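Side-chain contact in phage related exonuclease (Haemophilus somnus 129PT, PDB 3K93), which is probably a metal-dependent phage-type exonuclease that hydrolyses DNA: residues 143-146 and 152-155. Residues are numbered along the deposited sequence; the frame is centred on the assembly and turned at random.
Sequences GYMW and QAQI
Selenomethionine Met145, near the end of helix 137-148, packs on the backbone of Gln152 and Ala153 at the start of strand 152-158, where a beta-alpha-beta crossover from the parallel strand 108-114 returns to the sheet. That topology, with metal-binding Asp111 on strand 108-114, is consistent with a PD-(D/E)XK nuclease core. On the helix side one side chain makes the contact: every approach within 4.5 Å involves Met145. Its CG lies anti to the carbonyl carbon (chi1 -76°), and the chain runs on extended through chi2 (-174°), which carries the selenium out to the strand. There SE lies 3.4 Å from Gln152 C and 3.7 Å from Ala153 N, against the peptide joining these residues. Gln152 has its CB directed away, so it offers backbone to the selenium. No hydrogen bond crosses the contact; the 119 Å² buried, both sides summed, comes from van der Waals packing. The strand is held separately, by backbone bonds of Gln152 to Ile109 and of Ala153 to Ile194, on the two neighbouring strands. Met145 also touches Ile194 and Cys150. This is structural packing between crossover helix and sheet, with the Ala153 side chain about 11 Å from the bound sodium ion. The bend at chi3 (-86°) lets Ala153 CB, which points at the helix, face both CE and SE of Met145, at 4.0 and 4.1 Å.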
loop_
_atom_site.group_PDB
_atom_site.type_symbol
_atom_site.label_atom_id
_atom_site.label_comp_id
_atom_site.label_asym_id
_atom_site.label_seq_id
_atom_site.Cartn_x
_atom_site.Cartn_y
_atom_site.Cartn_z
ATOM N N GLY A 143 27.498 -7.854 -3.772
ATOM C CA GLY A 143 28.235 -6.636 -4.033
ATOM C C GLY A 143 29.401 -6.474 -3.082
ATOM O O GLY A 143 30.500 -6.127 -3.527
ATOM N N TYR A 144 29.205 -6.752 -1.780
ATOM C CA TYR A 144 30.352 -6.691 -0.865
ATOM C C TYR A 144 31.380 -7.787 -1.142
ATOM O O TYR A 144 32.591 -7.563 -1.002
ATOM C CB TYR A 144 29.915 -6.792 0.595
ATOM C CG TYR A 144 29.047 -5.656 1.134
ATOM C CD1 TYR A 144 29.246 -4.352 0.744
ATOM C CD2 TYR A 144 28.078 -5.900 2.106
ATOM C CE1 TYR A 144 28.498 -3.319 1.240
ATOM C CE2 TYR A 144 27.297 -4.852 2.618
ATOM C CZ TYR A 144 27.527 -3.559 2.178
ATOM O OH TYR A 144 26.789 -2.490 2.639
HETATM N N MSE A 145 30.928 -8.991 -1.474
HETATM C CA MSE A 145 31.860 -10.080 -1.735
HETATM C C MSE A 145 32.714 -9.753 -2.969
HETATM O O MSE A 145 33.889 -10.121 -3.050
HETATM C CB MSE A 145 31.132 -11.415 -1.917
HETATM C CG MSE A 145 30.646 -12.009 -0.626
HETATM SE SE MSE A 145 29.892 -13.773 -0.816
HETATM C CE MSE A 145 28.034 -13.362 -1.296
ATOM N N TRP A 146 32.113 -9.056 -3.922
ATOM C CA TRP A 146 32.812 -8.619 -5.129
ATOM C C TRP A 146 33.888 -7.597 -4.760
ATOM O O TRP A 146 35.029 -7.778 -5.093
ATOM C CB TRP A 146 31.825 -8.001 -6.101
ATOM C CG TRP A 146 32.382 -7.682 -7.381
ATOM C CD1 TRP A 146 33.574 -8.131 -7.921
ATOM C CD2 TRP A 146 31.787 -6.862 -8.362
ATOM N NE1 TRP A 146 33.739 -7.624 -9.169
ATOM C CE2 TRP A 146 32.658 -6.836 -9.468
ATOM C CE3 TRP A 146 30.595 -6.134 -8.417
ATOM C CZ2 TRP A 146 32.369 -6.130 -10.612
ATOM C CZ3 TRP A 146 30.307 -5.444 -9.540
ATOM C CH2 TRP A 146 31.187 -5.431 -10.632
ATOM N N GLN A 152 32.133 -15.936 0.940
ATOM C CA GLN A 152 30.839 -16.019 1.597
ATOM C C GLN A 152 30.505 -14.786 2.408
ATOM O O GLN A 152 31.372 -13.989 2.708
ATOM C CB GLN A 152 30.662 -17.330 2.388
ATOM C CG GLN A 152 31.355 -17.469 3.709
ATOM C CD GLN A 152 30.611 -18.488 4.650
ATOM O OE1 GLN A 152 30.396 -18.202 5.820
ATOM N NE2 GLN A 152 30.199 -19.646 4.106
ATOM N N ALA A 153 29.212 -14.635 2.683
ATOM C CA ALA A 153 28.648 -13.555 3.485
ATOM C C ALA A 153 27.651 -14.190 4.449
ATOM O O ALA A 153 27.011 -15.193 4.118
ATOM C CB ALA A 153 27.912 -12.508 2.591
ATOM N N GLN A 154 27.543 -13.613 5.634
ATOM C CA GLN A 154 26.576 -14.037 6.590
ATOM C C GLN A 154 25.831 -12.828 7.094
ATOM O O GLN A 154 26.438 -11.892 7.568
ATOM C CB GLN A 154 27.280 -14.788 7.730
ATOM C CG GLN A 154 27.938 -16.086 7.284
ATOM C CD GLN A 154 28.608 -16.781 8.405
ATOM O OE1 GLN A 154 28.248 -16.587 9.552
ATOM N NE2 GLN A 154 29.601 -17.596 8.097
ATOM N N ILE A 155 24.511 -12.848 6.968
ATOM C CA ILE A 155 23.670 -11.736 7.399
ATOM C C ILE A 155 23.179 -12.119 8.774
ATOM O O ILE A 155 22.463 -13.107 8.926
ATOM C CB ILE A 155 22.466 -11.542 6.463
ATOM C CG1 ILE A 155 22.915 -11.295 5.031
ATOM C CG2 ILE A 155 21.583 -10.407 6.936
ATOM C CD1 ILE A 155 21.831 -11.610 3.989
#